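Local structure of tryptophan decarboxylase 1 (Oryza sativa subsp. japonica, 6KHO) at residues Leu150-Ser155 against Cys340-Asp345; Ala185-Ala190 against Ala224-Ala229. The protein catalyses the pyridoxal phosphate-dependent decarboxylation of tryptophan to tryptamine and of 5-hydroxytryptophan to serotonin, working as a homodimer. All blocks are in the same frame, centred on the assembly; numbering follows the deposited sequence.

Overall arrangement
Both contacts lie in the cofactor-binding domain of a group II decarboxylase, whose core is a mixed seven-stranded sheet. From the N terminus, the chain leaves helix 133-149 and enters the loop that holds 150-155. It then forms the edge strand 168-172 and helix 175-194, which carries 185-190. After strand 205-210 and helix 215-223, the loop 224-229 comes back against helix 175-194 and closes contact 2. The chain adds further strands before strand 339-343 and the residue after it meet 150-155 and close contact 1. The short loop of contact 2 therefore sits within the long one of contact 1. The two centres are 23 Å apart and the contacts do not touch.

Contact 1: residues Leu150-Ser155 against Cys340-Asp345; sequences LNLPTS and CLYVRD
Leu152 and Tyr342 join the loop after helix 133-149 to strand 339-343, part of the mixed sheet of the cofactor-binding domain. The helix ends in a Schellman motif, with Asn151 at positive phi, and the chain then turns Leu152 toward the strand. The main touch is a CH-pi contact. Leu152 CD1 stands over the centre of one face of the Tyr342 ring, 3.8 Å from its centroid and 13° off the ring normal. Its nearest ring atom is Tyr342 CG, at 3.7 Å from Leu152 CD1. The two side chains cross at about a right angle. CD1 is the branch that meets the face. Tyr342 CG lies anti to its own carbonyl carbon (chi1 -64°), which swings the ring to the side where Leu152 lies.

Further along, Ser155 meets Arg344 where the strand has ended. Ser155 OG lies alongside the aliphatic part of the arginine, 3.7 Å from Arg344 CG. Beyond CD the chain leads away from the serine, and NH1 bonds to Val321 O. One water bridges the two backbones. It donates to Ser155 O at 2.6 Å and to Arg344 O at 2.5 Å.

Strand 339-343 runs between strands 168-172 and 323-326 and pairs with both. Helix 133-149, which leads into the loop, also holds Tyr342: Leu146 and Ala147 pack on its side chain, and Leu143 O is hydrogen-bonded to the phenol OH.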
ATOM      1  N   LEU A 150      11.049 -19.357   9.271  1.00 29.26           N
ATOM      2  CA  LEU A 150       9.761 -19.943   9.626  1.00 31.10           C
ATOM      3  C   LEU A 150       9.710 -21.439   9.379  1.00 35.21           C
ATOM      4  O   LEU A 150       8.715 -22.079   9.741  1.00 34.90           O
ATOM      5  CB  LEU A 150       8.635 -19.293   8.821  1.00 29.95           C
ATOM      6  CG  LEU A 150       8.345 -17.819   9.083  1.00 32.61           C
ATOM      7  CD1 LEU A 150       7.392 -17.277   8.020  1.00 30.11           C
ATOM      8  CD2 LEU A 150       7.755 -17.666  10.465  1.00 33.52           C
ATOM      9  N   ASN A 151      10.733 -21.997   8.742  1.00 34.83           N
ATOM     10  CA  ASN A 151      10.723 -23.398   8.350  1.00 36.30           C
ATOM     11  C   ASN A 151       9.502 -23.733   7.505  1.00 36.12           C
ATOM     12  O   ASN A 151       8.889 -24.791   7.660  1.00 32.93           O
ATOM     13  CB  ASN A 151      10.797 -24.303   9.572  1.00 37.50           C
ATOM     14  CG  ASN A 151      12.130 -24.926   9.709  1.00 47.03           C
ATOM     15  OD1 ASN A 151      12.438 -25.896   9.017  1.00 56.30           O
ATOM     16  ND2 ASN A 151      12.970 -24.347  10.556  1.00 48.41           N
ATOM     17  N   LEU A 152       9.135 -22.826   6.600  1.00 32.61           N
ATOM     18  CA  LEU A 152       8.085 -23.164   5.655  1.00 34.70           C
ATOM     19  C   LEU A 152       8.535 -24.335   4.780  1.00 39.32           C
ATOM     20  O   LEU A 152       9.721 -24.464   4.472  1.00 35.05           O
ATOM     21  CB  LEU A 152       7.728 -21.970   4.777  1.00 33.96           C
ATOM     22  CG  LEU A 152       7.059 -20.779   5.466  1.00 32.77           C
ATOM     23  CD1 LEU A 152       6.594 -19.784   4.416  1.00 30.13           C
ATOM     24  CD2 LEU A 152       5.873 -21.222   6.321  1.00 36.01           C
ATOM     25  N   PRO A 153       7.613 -25.218   4.399  1.00 37.68           N
ATOM     26  CA  PRO A 153       7.929 -26.221   3.375  1.00 42.13           C
ATOM     27  C   PRO A 153       8.499 -25.562   2.124  1.00 43.29           C
ATOM     28  O   PRO A 153       8.151 -24.425   1.781  1.00 37.95           O
ATOM     29  CB  PRO A 153       6.573 -26.879   3.088  1.00 36.13           C
ATOM     30  CG  PRO A 153       5.781 -26.660   4.331  1.00 42.12           C
ATOM     31  CD  PRO A 153       6.248 -25.363   4.932  1.00 36.46           C
ATOM     32  N   THR A 154       9.381 -26.294   1.435  1.00 41.26           N
ATOM     33  CA  THR A 154      10.032 -25.744   0.249  1.00 41.82           C
ATOM     34  C   THR A 154       9.037 -25.477  -0.870  1.00 38.91           C
ATOM     35  O   THR A 154       9.327 -24.675  -1.766  1.00 40.96           O
ATOM     36  CB  THR A 154      11.137 -26.681  -0.261  1.00 44.29           C
ATOM     37  OG1 THR A 154      10.632 -28.014  -0.346  1.00 48.65           O
ATOM     38  CG2 THR A 154      12.325 -26.669   0.673  1.00 47.97           C
ATOM     39  N   SER A 155       7.866 -26.113  -0.829  1.00 38.42           N
ATOM     40  CA  SER A 155       6.833 -25.819  -1.812  1.00 37.00           C
ATOM     41  C   SER A 155       6.395 -24.352  -1.787  1.00 35.19           C
ATOM     42  O   SER A 155       5.765 -23.896  -2.746  1.00 35.68           O
ATOM     43  CB  SER A 155       5.627 -26.738  -1.592  1.00 37.69           C
ATOM     44  OG  SER A 155       5.148 -26.651  -0.258  1.00 37.41           O
ATOM     45  N   CYS A 340       3.905 -10.327   4.395  1.00 24.42           N
ATOM     46  CA  CYS A 340       4.483 -11.313   3.492  1.00 26.69           C
ATOM     47  C   CYS A 340       3.439 -12.372   3.167  1.00 28.25           C
ATOM     48  O   CYS A 340       2.864 -12.967   4.078  1.00 27.55           O
ATOM     49  CB  CYS A 340       5.722 -11.952   4.123  1.00 26.44           C
ATOM     50  SG  CYS A 340       7.029 -10.704   4.384  1.00 28.85           S
ATOM     51  N   LEU A 341       3.201 -12.601   1.876  1.00 24.14           N
ATOM     52  CA  LEU A 341       2.286 -13.636   1.407  1.00 25.26           C
ATOM     53  C   LEU A 341       3.075 -14.715   0.684  1.00 26.57           C
ATOM     54  O   LEU A 341       3.869 -14.399  -0.205  1.00 25.78           O
ATOM     55  CB  LEU A 341       1.239 -13.047   0.455  1.00 24.39           C
ATOM     56  CG  LEU A 341       0.458 -14.070  -0.380  1.00 25.19           C
ATOM     57  CD1 LEU A 341      -0.431 -14.932   0.539  1.00 25.75           C
ATOM     58  CD2 LEU A 341      -0.366 -13.363  -1.441  1.00 25.35           C
ATOM     59  N   TYR A 342       2.839 -15.977   1.042  1.00 26.44           N
ATOM     60  CA  TYR A 342       3.460 -17.129   0.393  1.00 26.63           C
ATOM     61  C   TYR A 342       2.372 -18.005  -0.209  1.00 29.25           C
ATOM     62  O   TYR A 342       1.331 -18.213   0.417  1.00 23.94           O
ATOM     63  CB  TYR A 342       4.283 -17.966   1.384  1.00 23.50           C
ATOM     64  CG  TYR A 342       5.463 -17.226   1.979  1.00 29.43           C
ATOM     65  CD1 TYR A 342       5.320 -16.475   3.139  1.00 29.09           C
ATOM     66  CD2 TYR A 342       6.718 -17.267   1.366  1.00 27.82           C
ATOM     67  CE1 TYR A 342       6.404 -15.791   3.692  1.00 29.87           C
ATOM     68  CE2 TYR A 342       7.814 -16.591   1.913  1.00 28.75           C
ATOM     69  CZ  TYR A 342       7.649 -15.859   3.074  1.00 29.22           C
ATOM     70  OH  TYR A 342       8.717 -15.179   3.616  1.00 25.91           O
ATOM     71  N   VAL A 343       2.607 -18.511  -1.425  1.00 28.07           N
ATOM     72  CA  VAL A 343       1.646 -19.378  -2.102  1.00 25.96           C
ATOM     73  C   VAL A 343       2.376 -20.595  -2.650  1.00 29.44           C
ATOM     74  O   VAL A 343       3.552 -20.520  -3.018  1.00 27.44           O
ATOM     75  CB  VAL A 343       0.884 -18.639  -3.232  1.00 29.19           C
ATOM     76  CG1 VAL A 343       0.153 -17.400  -2.678  1.00 28.35           C
ATOM     77  CG2 VAL A 343       1.819 -18.234  -4.349  1.00 30.24           C
ATOM     78  N   ARG A 344       1.667 -21.729  -2.723  1.00 27.44           N
ATOM     79  CA  ARG A 344       2.294 -22.919  -3.276  1.00 29.10           C
ATOM     80  C   ARG A 344       2.310 -22.925  -4.800  1.00 36.33           C
ATOM     81  O   ARG A 344       3.135 -23.632  -5.391  1.00 34.81           O
ATOM     82  CB  ARG A 344       1.607 -24.174  -2.739  1.00 32.85           C
ATOM     83  CG  ARG A 344       2.230 -24.611  -1.410  1.00 34.85           C
ATOM     84  CD  ARG A 344       1.458 -25.735  -0.766  1.00 38.38           C
ATOM     85  NE  ARG A 344       1.285 -26.851  -1.679  1.00 44.40           N
ATOM     86  CZ  ARG A 344       0.250 -27.682  -1.648  1.00 46.67           C
ATOM     87  NH1 ARG A 344      -0.716 -27.507  -0.756  1.00 44.03           N
ATOM     88  NH2 ARG A 344       0.179 -28.679  -2.517  1.00 51.71           N
ATOM     89  N   ASP A 345       1.462 -22.123  -5.451  1.00 33.39           N
ATOM     90  CA  ASP A 345       1.436 -22.066  -6.917  1.00 33.60           C
ATOM     91  C   ASP A 345       1.224 -20.623  -7.364  1.00 32.85           C
ATOM     92  O   ASP A 345       0.084 -20.162  -7.465  1.00 35.11           O
ATOM     93  CB  ASP A 345       0.348 -22.979  -7.480  1.00 35.57           C
ATOM     94  CG  ASP A 345       0.476 -23.168  -8.980  1.00 41.27           C
ATOM     95  OD1 ASP A 345       1.293 -22.447  -9.595  1.00 41.91           O
ATOM     96  OD2 ASP A 345      -0.226 -24.031  -9.545  1.00 46.52           O
TER
HETATM   97  O   HOH W   1       4.774 -25.388  -4.656  1.00 37.45           O

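Contact 2: residues Ala185-Ala190 against Ala224-Ala229; sequences AARDAA and AGFDPA
Arg187 on helix 175-194 makes the one hydrogen bond of this contact, from NH1 to Ala224 O at 2.7 Å. The N-H...O angle is 151°. The oxygen lies in the guanidinium plane, while the donor is tilted 22° from the carbonyl plane. The arginine chain is extended at first, with CG anti to the backbone N (chi1 -179°), and bends at chi3 to bring NH1 to the carbonyl.

The salt bridge lies within the helix. Arg187 NE and NH2 grip Asp188 OD1 side-on, each at 3.1 Å from that oxygen, which limits rotation of the guanidinium about the CD-NE bond. Asp188 OD2 goes to Ser352 OG.

Helix 215-223 ends in a Schellman motif, with Gly225 at positive phi. This end lies at the dimer interface. Arg187 NH2 and NH1 also bond to Arg222 O and Leu223 O of the second subunit.

The apolar part is Phe226. Its CZ meets Arg187 CB at 3.7 Å and Arg187 CG at 4.1 Å, and the two side chains cross at a slant. The ring also packs on Leu205 and Val207 of strand 205-210.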
ATOM      1  N   ALA A 185      -8.097 -15.398  -6.717  1.00 27.24           N
ATOM      2  CA  ALA A 185      -7.612 -16.601  -7.393  1.00 31.12           C
ATOM      3  C   ALA A 185      -8.548 -17.786  -7.148  1.00 29.05           C
ATOM      4  O   ALA A 185      -8.898 -18.521  -8.080  1.00 27.15           O
ATOM      5  CB  ALA A 185      -6.188 -16.915  -6.939  1.00 28.60           C
ATOM      6  N   ALA A 186      -8.980 -17.975  -5.898  1.00 25.69           N
ATOM      7  CA  ALA A 186      -9.890 -19.079  -5.593  1.00 29.58           C
ATOM      8  C   ALA A 186     -11.224 -18.894  -6.300  1.00 27.86           C
ATOM      9  O   ALA A 186     -11.776 -19.847  -6.866  1.00 29.16           O
ATOM     10  CB  ALA A 186     -10.095 -19.201  -4.082  1.00 24.98           C
ATOM     11  N   ARG A 187     -11.754 -17.665  -6.274  1.00 28.67           N
ATOM     12  CA  ARG A 187     -12.992 -17.341  -6.976  1.00 29.61           C
ATOM     13  C   ARG A 187     -12.909 -17.694  -8.456  1.00 30.76           C
ATOM     14  O   ARG A 187     -13.802 -18.354  -9.006  1.00 29.17           O
ATOM     15  CB  ARG A 187     -13.310 -15.854  -6.805  1.00 25.83           C
ATOM     16  CG  ARG A 187     -14.613 -15.393  -7.488  1.00 28.00           C
ATOM     17  CD  ARG A 187     -14.654 -13.863  -7.659  1.00 31.72           C
ATOM     18  NE  ARG A 187     -13.726 -13.410  -8.701  1.00 32.70           N
ATOM     19  CZ  ARG A 187     -13.385 -12.142  -8.925  1.00 32.07           C
ATOM     20  NH1 ARG A 187     -13.884 -11.158  -8.173  1.00 28.97           N
ATOM     21  NH2 ARG A 187     -12.531 -11.857  -9.902  1.00 29.49           N
ATOM     22  N   ASP A 188     -11.841 -17.255  -9.121  1.00 28.51           N
ATOM     23  CA  ASP A 188     -11.762 -17.453 -10.564  1.00 28.65           C
ATOM     24  C   ASP A 188     -11.684 -18.939 -10.904  1.00 28.46           C
ATOM     25  O   ASP A 188     -12.298 -19.389 -11.880  1.00 29.56           O
ATOM     26  CB  ASP A 188     -10.572 -16.672 -11.134  1.00 31.32           C
ATOM     27  CG  ASP A 188     -10.814 -15.148 -11.114  1.00 35.48           C
ATOM     28  OD1 ASP A 188     -11.973 -14.741 -10.835  1.00 31.19           O
ATOM     29  OD2 ASP A 188      -9.863 -14.362 -11.380  1.00 34.70           O
ATOM     30  N   ALA A 189     -10.972 -19.717 -10.084  1.00 27.70           N
ATOM     31  CA  ALA A 189     -10.865 -21.150 -10.322  1.00 30.46           C
ATOM     32  C   ALA A 189     -12.203 -21.844 -10.101  1.00 31.67           C
ATOM     33  O   ALA A 189     -12.579 -22.739 -10.870  1.00 31.85           O
ATOM     34  CB  ALA A 189      -9.786 -21.749  -9.419  1.00 30.84           C
ATOM     35  N   ALA A 190     -12.939 -21.441  -9.061  1.00 26.57           N
ATOM     36  CA  ALA A 190     -14.231 -22.057  -8.773  1.00 33.43           C
ATOM     37  C   ALA A 190     -15.238 -21.772  -9.883  1.00 33.31           C
ATOM     38  O   ALA A 190     -15.958 -22.676 -10.331  1.00 31.60           O
ATOM     39  CB  ALA A 190     -14.758 -21.564  -7.420  1.00 29.68           C
ATOM     40  N   ALA A 224     -14.316  -8.768  -3.357  1.00 30.14           N
ATOM     41  CA  ALA A 224     -14.169  -9.699  -4.471  1.00 33.85           C
ATOM     42  C   ALA A 224     -15.505 -10.150  -5.058  1.00 35.14           C
ATOM     43  O   ALA A 224     -15.508 -10.884  -6.055  1.00 33.69           O
ATOM     44  CB  ALA A 224     -13.362 -10.921  -4.021  1.00 31.93           C
ATOM     45  N   GLY A 225     -16.630  -9.736  -4.482  1.00 35.63           N
ATOM     46  CA  GLY A 225     -17.927  -9.988  -5.083  1.00 34.36           C
ATOM     47  C   GLY A 225     -18.667 -11.210  -4.588  1.00 35.19           C
ATOM     48  O   GLY A 225     -19.655 -11.610  -5.222  1.00 38.60           O
ATOM     49  N   PHE A 226     -18.234 -11.820  -3.489  1.00 33.92           N
ATOM     50  CA  PHE A 226     -18.979 -12.937  -2.932  1.00 33.73           C
ATOM     51  C   PHE A 226     -20.285 -12.436  -2.326  1.00 38.74           C
ATOM     52  O   PHE A 226     -20.342 -11.342  -1.759  1.00 37.75           O
ATOM     53  CB  PHE A 226     -18.165 -13.653  -1.861  1.00 32.01           C
ATOM     54  CG  PHE A 226     -17.024 -14.471  -2.408  1.00 33.68           C
ATOM     55  CD1 PHE A 226     -15.770 -13.903  -2.581  1.00 33.96           C
ATOM     56  CD2 PHE A 226     -17.217 -15.791  -2.767  1.00 29.94           C
ATOM     57  CE1 PHE A 226     -14.715 -14.649  -3.077  1.00 32.24           C
ATOM     58  CE2 PHE A 226     -16.174 -16.545  -3.273  1.00 34.66           C
ATOM     59  CZ  PHE A 226     -14.918 -15.979  -3.423  1.00 32.40           C
ATOM     60  N   ASP A 227     -21.329 -13.249  -2.431  1.00 36.58           N
ATOM     61  CA  ASP A 227     -22.623 -12.863  -1.881  1.00 40.95           C
ATOM     62  C   ASP A 227     -22.569 -12.864  -0.357  1.00 36.04           C
ATOM     63  O   ASP A 227     -22.131 -13.854   0.240  1.00 38.32           O
ATOM     64  CB  ASP A 227     -23.715 -13.812  -2.358  1.00 44.93           C
ATOM     65  CG  ASP A 227     -25.095 -13.214  -2.207  1.00 44.70           C
ATOM     66  OD1 ASP A 227     -25.562 -13.058  -1.054  1.00 43.38           O
ATOM     67  OD2 ASP A 227     -25.685 -12.866  -3.244  1.00 44.31           O
ATOM     68  N   PRO A 228     -23.006 -11.790   0.308  1.00 40.89           N
ATOM     69  CA  PRO A 228     -22.982 -11.782   1.785  1.00 41.95           C
ATOM     70  C   PRO A 228     -23.763 -12.920   2.423  1.00 40.13           C
ATOM     71  O   PRO A 228     -23.410 -13.353   3.527  1.00 44.15           O
ATOM     72  CB  PRO A 228     -23.590 -10.414   2.137  1.00 49.35           C
ATOM     73  CG  PRO A 228     -23.314  -9.561   0.931  1.00 48.74           C
ATOM     74  CD  PRO A 228     -23.441 -10.497  -0.249  1.00 43.65           C
ATOM     75  N   ALA A 229     -24.804 -13.429   1.760  1.00 40.90           N
ATOM     76  CA  ALA A 229     -25.542 -14.575   2.286  1.00 42.58           C
ATOM     77  C   ALA A 229     -24.718 -15.857   2.285  1.00 43.13           C
ATOM     78  O   ALA A 229     -25.074 -16.809   2.981  1.00 39.80           O
ATOM     79  CB  ALA A 229     -26.820 -14.790   1.481  1.00 43.25           C
TER